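Local coordinates for DUF5751 domain-containing protein (Sulfolobus tokodaii, PDB 2RBG) that is of unknown function but folds into a five-stranded parallel sheet flanked by helices, with the strand order 3-2-1-4-5 of Rossmann-like folds, at residues Y3-N13 and V87-N98; F25-K34 and A56-G64. All coordinates share one frame; numbering follows the deposited sequence.

How the contacts relate
Contact 1 is the core of the fold: strands 6-11 and 89-94 pair in the middle of the parallel sheet, close to the centre of the chain. Contact 2 lies farther out, with about 14 Å between the two centres, and joins the end of helix 17-31 to the end of helix 54-59 and the turn that follows. Backbone bonds and apolar packing, with an aspartate at each end taking backbone N-H groups, make the first; the second, partly buried, relies on an aromatic ring, an asparagine and an arginine. Helix 17-31 and the loop after it link the two: Tyr93 OH probably hydrogen-bonds Asp27 OD2 at 2.6 Å, and Ser33, in that loop, packs beside Lys4.

Contact 1: residues Y3-N13 and V87-N98; sequences YKNILTLISVN and VDGLLVYCDDEN
Neighbouring parallel strands at the heart of a Rossmann-like sheet form this contact, Leu7 to Ser11 in register with Leu90 to Cys94. The backbone ladder is regular: Leu7 N bonds Gly89 O at 2.8 Å, Leu91 N returns to Leu7 O, and the pattern continues to Ser11 N on Tyr93 O. On one sheet face Leu91 CD1 crosses against Ile6 CG2 (3.6 Å), while Thr8 OG1 finds its polar partner in Thr36. The edge of the Tyr93 ring, through CE2, meets Thr8 CG2 at 3.9 Å. On the other face Leu7 and Leu90 run alongside each other in the same direction, Leu7 CD2 3.9 Å from Leu90 CD1, and Cys94 is tied by a disulfide to Cys122. Gly89 suits its place because a CB would collide with Ile6 CD1.

An aspartate sits at each end of this pairing. In Asp88 a chi1 of 46° places CG between the backbone N and the carbonyl carbon, which aims the carboxylate at the chain before strand 6-11. OD2 takes Lys4 N at 2.6 Å and OD1 takes Asn5 N at 3.1 Å, both from the syn side but tilted out of the carboxylate plane, Asn5 N by 31°, while Asp88 N bonds Asn5 O. Asp95, beyond the other end, accepts Asn13 N on a syn lone pair of OD2 (2.7 Å, N-H...O 165°); its OD1 uses a syn lone pair for Asn98 ND2 at 2.7 Å, and Asn16 also bonds OD2.

The chemistry divides by position: mostly apolar side chains cover both faces of the central sheet, where backbone bonds satisfy most of the ladder although the buried Gly89 N finds no partner, and carboxylates gather amide hydrogens where the ladder gives out.

Contact 2: residues F25-K34 and A56-G64; sequences FLDVRSSGSK and ALLENIDIG
The end of helix 17-31 packs on the end of helix 54-59 and on the type I turn Asn60 to Ile63 that leads into strand 64-70. The amide of Asn60 is stacked, offset, above the CG end of the Phe25 ring, the planes 14° apart and Asn60 ND2 3.2 Å from Phe25 CB, while Asn60 CB lies over the face near its rim, 3.8 Å from the ring centroid in a CH-pi contact. Ile63 CG2 comes to the ring edge at CE1 (4.0 Å); a flat ring suits contacts on face and edge.

Asparagine suits its place because its two polar atoms serve different helices. Asn60 ND2 turns back to Ala56 O in its own helix (2.9 Å), meeting a lone pair of that oxygen in the carbonyl plane. Asn60 OD1 receives Arg29 NE at 2.6 Å, likewise in the carbonyl plane, and a weak second bond from NH2. The Arg29 chain, extended from CG to NE (chi3 176°), reaches it. With an alanine in place of Asn60, CB would remain over the ring, but the Arg29 guanidinium would probably turn more freely without its acceptor, and Ala56 O would lose this donor.

Ser31 OG takes Ser33 N in an ST turn, and Gly32 adopts a positive phi at which a CB would jam against the preceding carbonyl. Lys34 O then binds Gly64 N at 2.8 Å, where strands 35-41 and 64-70 begin to pair. Toward the sheet, Val28 CG1 meets Ile63 CG2 and Val28 also touches Leu91, seating helix 17-31 between the helix 54-59 end and the central strands.

Contact 1: residues Y3-N13 and V87-N98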
loop_
_atom_site.group_PDB
_atom_site.type_symbol
_atom_site.label_atom_id
_atom_site.label_comp_id
_atom_site.label_asym_id
_atom_site.label_seq_id
_atom_site.Cartn_x
_atom_site.Cartn_y
_atom_site.Cartn_z
ATOM N N TYR A 3 -12.342 4.312 16.187
ATOM C CA TYR A 3 -11.605 3.092 16.623
ATOM C C TYR A 3 -11.069 3.253 18.041
ATOM O O TYR A 3 -10.516 4.297 18.392
ATOM C CB TYR A 3 -10.458 2.801 15.651
ATOM C CG TYR A 3 -10.931 2.434 14.260
ATOM C CD1 TYR A 3 -10.643 3.245 13.163
ATOM C CD2 TYR A 3 -11.688 1.283 14.047
ATOM C CE1 TYR A 3 -11.098 2.918 11.885
ATOM C CE2 TYR A 3 -12.148 0.947 12.775
ATOM C CZ TYR A 3 -11.850 1.767 11.701
ATOM O OH TYR A 3 -12.312 1.435 10.446
ATOM N N LYS A 4 -11.233 2.208 18.847
ATOM C CA LYS A 4 -10.792 2.217 20.239
ATOM C C LYS A 4 -9.669 1.227 20.533
ATOM O O LYS A 4 -8.895 1.427 21.465
ATOM C CB LYS A 4 -11.980 1.907 21.157
ATOM C CG LYS A 4 -13.154 2.868 21.007
ATOM C CD LYS A 4 -12.823 4.255 21.540
ATOM C CE LYS A 4 -12.621 4.234 23.049
ATOM N NZ LYS A 4 -12.318 5.587 23.591
ATOM N N ASN A 5 -9.593 0.147 19.760
ATOM C CA ASN A 5 -8.550 -0.855 19.971
ATOM C C ASN A 5 -8.255 -1.566 18.660
ATOM O O ASN A 5 -9.008 -2.432 18.219
ATOM C CB ASN A 5 -8.982 -1.860 21.047
ATOM C CG ASN A 5 -7.871 -2.828 21.424
ATOM O OD1 ASN A 5 -6.693 -2.473 21.415
ATOM N ND2 ASN A 5 -8.245 -4.053 21.778
ATOM N N ILE A 6 -7.141 -1.184 18.050
ATOM C CA ILE A 6 -6.714 -1.730 16.771
ATOM C C ILE A 6 -6.025 -3.087 16.881
ATOM O O ILE A 6 -5.108 -3.263 17.685
ATOM C CB ILE A 6 -5.733 -0.757 16.075
ATOM C CG1 ILE A 6 -6.367 0.634 15.960
ATOM C CG2 ILE A 6 -5.343 -1.293 14.705
ATOM C CD1 ILE A 6 -7.628 0.674 15.119
ATOM N N LEU A 7 -6.480 -4.050 16.081
ATOM C CA LEU A 7 -5.849 -5.364 16.057
ATOM C C LEU A 7 -4.717 -5.237 15.044
ATOM O O LEU A 7 -4.964 -4.989 13.865
ATOM C CB LEU A 7 -6.818 -6.447 15.578
ATOM C CG LEU A 7 -6.168 -7.821 15.359
ATOM C CD1 LEU A 7 -5.651 -8.368 16.685
ATOM C CD2 LEU A 7 -7.181 -8.779 14.745
ATOM N N THR A 8 -3.481 -5.386 15.507
ATOM C CA THR A 8 -2.323 -5.289 14.625
ATOM C C THR A 8 -1.678 -6.657 14.470
ATOM O O THR A 8 -1.326 -7.304 15.457
ATOM C CB THR A 8 -1.279 -4.290 15.177
ATOM O OG1 THR A 8 -1.822 -2.962 15.134
ATOM C CG2 THR A 8 -0.004 -4.327 14.342
ATOM N N LEU A 9 -1.548 -7.099 13.223
ATOM C CA LEU A 9 -0.941 -8.385 12.924
ATOM C C LEU A 9 0.314 -8.142 12.101
ATOM O O LEU A 9 0.289 -7.381 11.133
ATOM C CB LEU A 9 -1.908 -9.259 12.120
ATOM C CG LEU A 9 -3.323 -9.414 12.681
ATOM C CD1 LEU A 9 -4.130 -10.331 11.769
ATOM C CD2 LEU A 9 -3.263 -9.976 14.092
ATOM N N ILE A 10 1.409 -8.786 12.485
ATOM C CA ILE A 10 2.655 -8.628 11.752
ATOM C C ILE A 10 3.485 -9.897 11.713
ATOM O O ILE A 10 3.611 -10.611 12.707
ATOM C CB ILE A 10 3.527 -7.487 12.342
ATOM C CG1 ILE A 10 4.869 -7.421 11.602
ATOM C CG2 ILE A 10 3.751 -7.717 13.840
ATOM C CD1 ILE A 10 5.695 -6.169 11.918
ATOM N N SER A 11 4.032 -10.179 10.538
ATOM C CA SER A 11 4.898 -11.327 10.347
ATOM C C SER A 11 5.988 -10.897 9.374
ATOM O O SER A 11 5.745 -10.750 8.178
ATOM C CB SER A 11 4.124 -12.514 9.777
ATOM O OG SER A 11 4.966 -13.652 9.699
ATOM N N VAL A 12 7.182 -10.669 9.908
ATOM C CA VAL A 12 8.325 -10.253 9.104
ATOM C C VAL A 12 9.590 -10.905 9.637
ATOM O O VAL A 12 9.598 -11.447 10.742
ATOM C CB VAL A 12 8.538 -8.717 9.150
ATOM C CG1 VAL A 12 7.351 -8.003 8.527
ATOM C CG2 VAL A 12 8.747 -8.259 10.592
ATOM N N ASN A 13 10.654 -10.852 8.842
ATOM C CA ASN A 13 11.938 -11.401 9.252
ATOM C C ASN A 13 12.470 -10.467 10.337
ATOM O O ASN A 13 12.086 -9.299 10.392
ATOM C CB ASN A 13 12.901 -11.439 8.062
ATOM C CG ASN A 13 12.452 -12.404 6.980
ATOM O OD1 ASN A 13 12.311 -13.604 7.223
ATOM N ND2 ASN A 13 12.229 -11.884 5.777
ATOM N N VAL A 87 -11.621 -5.708 19.670
ATOM C CA VAL A 87 -10.906 -4.908 18.680
ATOM C C VAL A 87 -11.908 -4.378 17.657
ATOM O O VAL A 87 -12.934 -5.011 17.407
ATOM C CB VAL A 87 -9.837 -5.745 17.958
ATOM C CG1 VAL A 87 -8.741 -6.139 18.935
ATOM C CG2 VAL A 87 -10.474 -6.985 17.354
ATOM N N ASP A 88 -11.616 -3.220 17.067
ATOM C CA ASP A 88 -12.523 -2.621 16.088
ATOM C C ASP A 88 -11.883 -2.182 14.775
ATOM O O ASP A 88 -12.584 -1.802 13.835
ATOM C CB ASP A 88 -13.246 -1.424 16.703
ATOM C CG ASP A 88 -12.309 -0.502 17.458
ATOM O OD1 ASP A 88 -11.106 -0.454 17.118
ATOM O OD2 ASP A 88 -12.783 0.183 18.386
ATOM N N GLY A 89 -10.559 -2.208 14.719
ATOM C CA GLY A 89 -9.858 -1.823 13.504
ATOM C C GLY A 89 -8.796 -2.866 13.232
ATOM O O GLY A 89 -8.411 -3.597 14.144
ATOM N N LEU A 90 -8.307 -2.933 11.995
ATOM C CA LEU A 90 -7.300 -3.927 11.640
ATOM C C LEU A 90 -6.122 -3.370 10.849
ATOM O O LEU A 90 -6.308 -2.610 9.901
ATOM C CB LEU A 90 -7.952 -5.045 10.824
ATOM C CG LEU A 90 -7.035 -6.136 10.267
ATOM C CD1 LEU A 90 -6.448 -6.949 11.412
ATOM C CD2 LEU A 90 -7.823 -7.038 9.329
ATOM N N LEU A 91 -4.916 -3.763 11.250
ATOM C CA LEU A 91 -3.682 -3.372 10.569
ATOM C C LEU A 91 -2.931 -4.662 10.267
ATOM O O LEU A 91 -2.788 -5.521 11.143
ATOM C CB LEU A 91 -2.828 -2.461 11.454
ATOM C CG LEU A 91 -3.362 -1.039 11.658
ATOM C CD1 LEU A 91 -2.494 -0.301 12.672
ATOM C CD2 LEU A 91 -3.367 -0.299 10.320
ATOM N N VAL A 92 -2.459 -4.803 9.033
ATOM C CA VAL A 92 -1.747 -6.011 8.620
ATOM C C VAL A 92 -0.389 -5.699 7.997
ATOM O O VAL A 92 -0.292 -4.858 7.103
ATOM C CB VAL A 92 -2.588 -6.814 7.596
ATOM C CG1 VAL A 92 -1.795 -8.004 7.083
ATOM C CG2 VAL A 92 -3.890 -7.275 8.241
ATOM N N TYR A 93 0.649 -6.392 8.462
ATOM C CA TYR A 93 2.004 -6.190 7.945
ATOM C C TYR A 93 2.761 -7.492 7.727
ATOM O O TYR A 93 2.691 -8.410 8.545
ATOM C CB TYR A 93 2.829 -5.346 8.917
ATOM C CG TYR A 93 2.184 -4.050 9.319
ATOM C CD1 TYR A 93 2.406 -2.880 8.592
ATOM C CD2 TYR A 93 1.335 -3.994 10.422
ATOM C CE1 TYR A 93 1.796 -1.684 8.959
ATOM C CE2 TYR A 93 0.724 -2.814 10.793
ATOM C CZ TYR A 93 0.956 -1.661 10.061
ATOM O OH TYR A 93 0.348 -0.489 10.444
ATOM N N CYS A 94 3.506 -7.555 6.629
ATOM C CA CYS A 94 4.318 -8.728 6.326
ATOM C C CYS A 94 5.342 -8.368 5.261
ATOM O O CYS A 94 5.266 -7.297 4.652
ATOM C CB CYS A 94 3.447 -9.881 5.802
ATOM S SG CYS A 94 3.009 -9.786 4.029
ATOM N N ASP A 95 6.323 -9.245 5.072
ATOM C CA ASP A 95 7.305 -9.059 4.012
ATOM C C ASP A 95 7.082 -10.239 3.063
ATOM O O ASP A 95 6.282 -11.125 3.359
ATOM C CB ASP A 95 8.755 -9.020 4.535
ATOM C CG ASP A 95 9.041 -10.048 5.614
ATOM O OD1 ASP A 95 8.340 -11.075 5.690
ATOM O OD2 ASP A 95 10.002 -9.822 6.385
ATOM N N ASP A 96 7.762 -10.251 1.922
ATOM C CA ASP A 96 7.573 -11.326 0.951
ATOM C C ASP A 96 7.709 -12.736 1.508
ATOM O O ASP A 96 6.932 -13.622 1.158
ATOM C CB ASP A 96 8.537 -11.157 -0.223
ATOM C CG ASP A 96 8.163 -9.999 -1.118
ATOM O OD1 ASP A 96 6.972 -9.891 -1.481
ATOM O OD2 ASP A 96 9.059 -9.206 -1.468
ATOM N N GLU A 97 8.697 -12.943 2.369
ATOM C CA GLU A 97 8.936 -14.255 2.956
ATOM C C GLU A 97 7.771 -14.760 3.802
ATOM O O GLU A 97 7.642 -15.962 4.030
ATOM C CB GLU A 97 10.204 -14.225 3.814
ATOM C CG GLU A 97 11.497 -14.064 3.030
ATOM C CD GLU A 97 11.522 -12.804 2.184
ATOM O OE1 GLU A 97 11.265 -11.712 2.737
ATOM O OE2 GLU A 97 11.805 -12.906 0.969
ATOM N N ASN A 98 6.918 -13.848 4.256
ATOM C CA ASN A 98 5.787 -14.233 5.096
ATOM C C ASN A 98 4.421 -13.853 4.532
ATOM O O ASN A 98 3.410 -13.948 5.233
ATOM C CB ASN A 98 5.954 -13.609 6.484
ATOM C CG ASN A 98 7.197 -14.100 7.196
ATOM O OD1 ASN A 98 7.256 -15.246 7.645
ATOM N ND2 ASN A 98 8.205 -13.240 7.294
#

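Contact 2: residues F25-K34 and A56-G64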
loop_
_atom_site.group_PDB
_atom_site.type_symbol
_atom_site.label_atom_id
_atom_site.label_comp_id
_atom_site.label_asym_id
_atom_site.label_seq_id
_atom_site.Cartn_x
_atom_site.Cartn_y
_atom_site.Cartn_z
ATOM N N PHE A 25 3.034 2.255 14.422
ATOM C CA PHE A 25 2.588 3.391 15.215
ATOM C C PHE A 25 2.102 4.576 14.387
ATOM O O PHE A 25 1.235 5.327 14.831
ATOM C CB PHE A 25 3.682 3.784 16.211
ATOM C CG PHE A 25 3.834 2.792 17.338
ATOM C CD1 PHE A 25 2.816 2.632 18.279
ATOM C CD2 PHE A 25 4.952 1.971 17.418
ATOM C CE1 PHE A 25 2.910 1.665 19.281
ATOM C CE2 PHE A 25 5.057 0.998 18.415
ATOM C CZ PHE A 25 4.031 0.846 19.347
ATOM N N LEU A 26 2.640 4.741 13.181
ATOM C CA LEU A 26 2.182 5.816 12.309
ATOM C C LEU A 26 0.712 5.535 11.990
ATOM O O LEU A 26 -0.137 6.423 12.048
ATOM C CB LEU A 26 2.976 5.834 10.997
ATOM C CG LEU A 26 4.060 6.894 10.789
ATOM C CD1 LEU A 26 5.171 6.677 11.772
ATOM C CD2 LEU A 26 4.601 6.807 9.373
ATOM N N ASP A 27 0.416 4.281 11.665
ATOM C CA ASP A 27 -0.943 3.892 11.322
ATOM C C ASP A 27 -1.888 3.910 12.517
ATOM O O ASP A 27 -3.031 4.352 12.399
ATOM C CB ASP A 27 -0.951 2.514 10.655
ATOM C CG ASP A 27 -0.315 2.535 9.277
ATOM O OD1 ASP A 27 -0.546 3.516 8.536
ATOM O OD2 ASP A 27 0.402 1.575 8.928
ATOM N N VAL A 28 -1.417 3.440 13.669
ATOM C CA VAL A 28 -2.271 3.444 14.853
ATOM C C VAL A 28 -2.638 4.881 15.222
ATOM O O VAL A 28 -3.800 5.187 15.496
ATOM C CB VAL A 28 -1.581 2.767 16.057
ATOM C CG1 VAL A 28 -2.389 3.019 17.328
ATOM C CG2 VAL A 28 -1.466 1.259 15.807
ATOM N N ARG A 29 -1.652 5.771 15.212
ATOM C CA ARG A 29 -1.922 7.166 15.553
ATOM C C ARG A 29 -2.956 7.783 14.612
ATOM O O ARG A 29 -3.872 8.473 15.057
ATOM C CB ARG A 29 -0.630 7.986 15.517
ATOM C CG ARG A 29 0.306 7.740 16.693
ATOM C CD ARG A 29 1.548 8.602 16.549
ATOM N NE ARG A 29 2.453 8.499 17.688
ATOM C CZ ARG A 29 2.690 9.487 18.543
ATOM N NH1 ARG A 29 2.086 10.658 18.395
ATOM N NH2 ARG A 29 3.546 9.308 19.540
ATOM N N SER A 30 -2.820 7.523 13.315
ATOM C CA SER A 30 -3.756 8.067 12.333
ATOM C C SER A 30 -5.166 7.493 12.456
ATOM O O SER A 30 -6.136 8.137 12.052
ATOM C CB SER A 30 -3.246 7.822 10.907
ATOM O OG SER A 30 -2.125 8.638 10.619
ATOM N N SER A 31 -5.281 6.290 13.011
ATOM C CA SER A 31 -6.582 5.639 13.158
ATOM C C SER A 31 -7.481 6.323 14.182
ATOM O O SER A 31 -8.695 6.131 14.170
ATOM C CB SER A 31 -6.407 4.174 13.564
ATOM O OG SER A 31 -6.065 4.068 14.936
ATOM N N GLY A 32 -6.884 7.107 15.072
ATOM C CA GLY A 32 -7.662 7.791 16.091
ATOM C C GLY A 32 -7.685 6.998 17.381
ATOM O O GLY A 32 -8.100 7.497 18.430
ATOM N N SER A 33 -7.241 5.750 17.305
ATOM C CA SER A 33 -7.204 4.886 18.477
ATOM C C SER A 33 -5.970 5.207 19.306
ATOM O O SER A 33 -4.944 5.635 18.770
ATOM C CB SER A 33 -7.167 3.416 18.051
ATOM O OG SER A 33 -7.150 2.559 19.179
ATOM N N LYS A 34 -6.074 5.005 20.613
ATOM C CA LYS A 34 -4.958 5.261 21.508
ATOM C C LYS A 34 -4.479 3.920 22.051
ATOM O O LYS A 34 -3.605 3.867 22.914
ATOM C CB LYS A 34 -5.400 6.165 22.664
ATOM C CG LYS A 34 -6.229 7.374 22.232
ATOM C CD LYS A 34 -5.519 8.195 21.163
ATOM C CE LYS A 34 -6.408 9.320 20.648
ATOM N NZ LYS A 34 -5.773 10.073 19.525
ATOM N N ALA A 56 10.993 2.522 18.840
ATOM C CA ALA A 56 9.618 2.706 18.392
ATOM C C ALA A 56 8.688 2.815 19.595
ATOM O O ALA A 56 7.777 3.639 19.613
ATOM C CB ALA A 56 9.194 1.544 17.502
ATOM N N LEU A 57 8.916 1.977 20.601
ATOM C CA LEU A 57 8.091 2.003 21.798
ATOM C C LEU A 57 8.240 3.324 22.551
ATOM O O LEU A 57 7.252 3.888 23.029
ATOM C CB LEU A 57 8.458 0.834 22.722
ATOM C CG LEU A 57 8.317 -0.552 22.089
ATOM C CD1 LEU A 57 8.667 -1.615 23.111
ATOM C CD2 LEU A 57 6.893 -0.752 21.593
ATOM N N LEU A 58 9.471 3.817 22.647
ATOM C CA LEU A 58 9.738 5.070 23.345
ATOM C C LEU A 58 9.094 6.260 22.637
ATOM O O LEU A 58 8.493 7.124 23.276
ATOM C CB LEU A 58 11.251 5.296 23.461
ATOM C CG LEU A 58 11.706 6.632 24.056
ATOM C CD1 LEU A 58 11.201 6.764 25.481
ATOM C CD2 LEU A 58 13.228 6.712 24.023
ATOM N N GLU A 59 9.221 6.296 21.316
ATOM C CA GLU A 59 8.662 7.386 20.523
ATOM C C GLU A 59 7.141 7.445 20.587
ATOM O O GLU A 59 6.539 8.497 20.361
ATOM C CB GLU A 59 9.088 7.247 19.061
ATOM C CG GLU A 59 10.530 7.612 18.786
ATOM C CD GLU A 59 10.902 7.427 17.329
ATOM O OE1 GLU A 59 10.003 7.540 16.469
ATOM O OE2 GLU A 59 12.093 7.183 17.042
ATOM N N ASN A 60 6.522 6.315 20.901
ATOM C CA ASN A 60 5.070 6.246 20.957
ATOM C C ASN A 60 4.559 5.838 22.330
ATOM O O ASN A 60 3.614 5.060 22.456
ATOM C CB ASN A 60 4.596 5.281 19.876
ATOM C CG ASN A 60 4.972 5.757 18.493
ATOM O OD1 ASN A 60 4.337 6.657 17.947
ATOM N ND2 ASN A 60 6.034 5.183 17.929
ATOM N N ILE A 61 5.192 6.401 23.354
ATOM C CA ILE A 61 4.857 6.132 24.744
ATOM C C ILE A 61 3.388 6.408 25.081
ATOM O O ILE A 61 2.819 5.758 25.957
ATOM C CB ILE A 61 5.764 6.973 25.682
ATOM C CG1 ILE A 61 5.571 6.547 27.139
ATOM C CG2 ILE A 61 5.463 8.450 25.509
ATOM C CD1 ILE A 61 6.173 5.201 27.460
ATOM N N ASP A 62 2.774 7.367 24.391
ATOM C CA ASP A 62 1.375 7.704 24.654
ATOM C C ASP A 62 0.405 6.611 24.221
ATOM O O ASP A 62 -0.699 6.511 24.756
ATOM C CB ASP A 62 0.983 9.010 23.953
ATOM C CG ASP A 62 1.681 10.223 24.536
ATOM O OD1 ASP A 62 2.316 10.096 25.605
ATOM O OD2 ASP A 62 1.584 11.309 23.925
ATOM N N ILE A 63 0.810 5.800 23.251
ATOM C CA ILE A 63 -0.046 4.729 22.754
ATOM C C ILE A 63 -0.023 3.527 23.690
ATOM O O ILE A 63 1.040 3.050 24.068
ATOM C CB ILE A 63 0.397 4.257 21.346
ATOM C CG1 ILE A 63 0.310 5.415 20.350
ATOM C CG2 ILE A 63 -0.483 3.103 20.886
ATOM C CD1 ILE A 63 -1.087 5.990 20.189
ATOM N N GLY A 64 -1.202 3.047 24.066
ATOM C CA GLY A 64 -1.268 1.887 24.932
ATOM C C GLY A 64 -1.239 0.661 24.047
ATOM O O GLY A 64 -1.914 0.621 23.021
#